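Side-chain contact in probable ATP-dependent kinase TDA10 (Saccharomyces cerevisiae, PDB 1ODF), which probably acts as an ATP-dependent kinase of the GLYK family, transferring phosphate to a substrate that has not yet been identified: residues 104-107 / 108-112. Sequence-based numbering, arbitrary orientation.
Sequences MKLL and QEVLN
Leu107 and Leu111 sit one turn apart on the same face of helix 104-114, and their side chains pass at an angle, Leu107 CG lying 4.0 Å from Leu111 CD2. The backbone ties the same pair: Leu111 N donates to Leu107 O at 3.0 Å, nearly straight at 169°. Leu111 CD2 also comes within 3.5 Å of Leu107 O, packing beside the oxygen as well as against the side chain of the preceding turn. Leu107 directs CG anti to its own N (chi1 -174°), which places the branch beside its carbonyl carbon, where CG meets Leu111 CD2.

One residue earlier the same step is made by Leu106 and Val110. Leu106 CD2 meets Val110 CG2 at 3.8 Å, and the same valine methyl is 3.4 Å from Leu106 O, which accepts the bond from Val110 N.

Gln108 is in contact mainly through its first carbon: CB lies 3.3 Å from Met104 O, the acceptor for Gln108 N at 2.7 Å. Beyond CB the chain bends at chi2 (76°), and the amide swings clear of the preceding turn; its OE1 makes a weak hydrogen bond to a bound glycerol.

These i to i+4 contacts are those of a regular alpha-helix with an apolar flank. Leu107 and Val110 press on Phe73 of a loop, while Leu106 rests on Pro129 and Val110 on Leu128, both of strand 125-132. On helix 182-195, Leu195 receives Gln108 and Leu111, and Met104 touches Phe191 and Tyr192.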
loop_
_atom_site.group_PDB
_atom_site.type_symbol
_atom_site.label_atom_id
_atom_site.label_comp_id
_atom_site.label_asym_id
_atom_site.label_seq_id
_atom_site.Cartn_x
_atom_site.Cartn_y
_atom_site.Cartn_z
ATOM N N MET A 104 -0.489 0.161 -14.177
ATOM C CA MET A 104 0.304 1.382 -14.059
ATOM C C MET A 104 -0.132 2.488 -15.000
ATOM O O MET A 104 -0.093 3.665 -14.638
ATOM C CB MET A 104 1.786 1.082 -14.295
ATOM C CG MET A 104 2.326 -0.043 -13.430
ATOM S SD MET A 104 1.804 0.131 -11.708
ATOM C CE MET A 104 2.751 1.602 -11.212
ATOM N N LYS A 105 -0.544 2.116 -16.208
ATOM C CA LYS A 105 -0.976 3.110 -17.183
ATOM C C LYS A 105 -2.148 3.883 -16.615
ATOM O O LYS A 105 -2.207 5.112 -16.714
ATOM C CB LYS A 105 -1.380 2.436 -18.498
ATOM C CG LYS A 105 -0.735 3.063 -19.734
ATOM C CD LYS A 105 0.784 3.168 -19.567
ATOM C CE LYS A 105 1.474 3.714 -20.816
ATOM N NZ LYS A 105 1.417 2.758 -21.966
ATOM N N LEU A 106 -3.071 3.148 -16.000
ATOM C CA LEU A 106 -4.253 3.743 -15.407
ATOM C C LEU A 106 -3.861 4.624 -14.218
ATOM O O LEU A 106 -4.435 5.688 -14.015
ATOM C CB LEU A 106 -5.216 2.644 -14.946
ATOM C CG LEU A 106 -6.713 2.985 -14.921
ATOM C CD1 LEU A 106 -7.480 1.867 -14.225
ATOM C CD2 LEU A 106 -6.950 4.300 -14.199
ATOM N N LEU A 107 -2.880 4.183 -13.437
ATOM C CA LEU A 107 -2.450 4.947 -12.275
ATOM C C LEU A 107 -1.774 6.235 -12.738
ATOM O O LEU A 107 -1.973 7.313 -12.163
ATOM C CB LEU A 107 -1.483 4.114 -11.435
ATOM C CG LEU A 107 -1.041 4.727 -10.108
ATOM C CD1 LEU A 107 -2.266 4.997 -9.238
ATOM C CD2 LEU A 107 -0.081 3.779 -9.405
ATOM N N GLN A 108 -0.968 6.100 -13.784
ATOM C CA GLN A 108 -0.265 7.223 -14.377
ATOM C C GLN A 108 -1.286 8.299 -14.778
ATOM O O GLN A 108 -1.136 9.471 -14.440
ATOM C CB GLN A 108 0.513 6.733 -15.604
ATOM C CG GLN A 108 1.134 7.816 -16.488
ATOM C CD GLN A 108 2.382 8.430 -15.889
ATOM O OE1 GLN A 108 2.317 9.136 -14.880
ATOM N NE2 GLN A 108 3.533 8.160 -16.507
ATOM N N GLU A 109 -2.340 7.886 -15.475
ATOM C CA GLU A 109 -3.369 8.821 -15.919
ATOM C C GLU A 109 -4.040 9.545 -14.761
ATOM O O GLU A 109 -4.197 10.765 -14.790
ATOM C CB GLU A 109 -4.423 8.086 -16.744
ATOM C CG GLU A 109 -3.872 7.466 -18.012
ATOM C CD GLU A 109 -4.796 6.417 -18.615
ATOM O OE1 GLU A 109 -4.366 5.740 -19.577
ATOM O OE2 GLU A 109 -5.944 6.267 -18.132
ATOM N N VAL A 110 -4.444 8.787 -13.747
ATOM C CA VAL A 110 -5.096 9.363 -12.578
ATOM C C VAL A 110 -4.201 10.430 -11.927
ATOM O O VAL A 110 -4.658 11.534 -11.615
ATOM C CB VAL A 110 -5.453 8.248 -11.563
ATOM C CG1 VAL A 110 -5.801 8.844 -10.209
ATOM C CG2 VAL A 110 -6.636 7.434 -12.096
ATOM N N LEU A 111 -2.928 10.103 -11.734
ATOM C CA LEU A 111 -1.988 11.044 -11.144
ATOM C C LEU A 111 -1.922 12.290 -12.018
ATOM O O LEU A 111 -1.948 13.417 -11.510
ATOM C CB LEU A 111 -0.598 10.412 -11.030
ATOM C CG LEU A 111 -0.141 9.867 -9.672
ATOM C CD1 LEU A 111 -1.263 9.903 -8.661
ATOM C CD2 LEU A 111 0.363 8.443 -9.851
ATOM N N ASN A 112 -1.836 12.072 -13.330
ATOM C CA ASN A 112 -1.776 13.169 -14.295
ATOM C C ASN A 112 -2.955 14.100 -14.111
ATOM O O ASN A 112 -2.789 15.315 -13.997
ATOM C CB ASN A 112 -1.801 12.646 -15.739
ATOM C CG ASN A 112 -0.508 11.978 -16.141
ATOM O OD1 ASN A 112 0.572 12.377 -15.699
ATOM N ND2 ASN A 112 -0.604 10.964 -16.997
#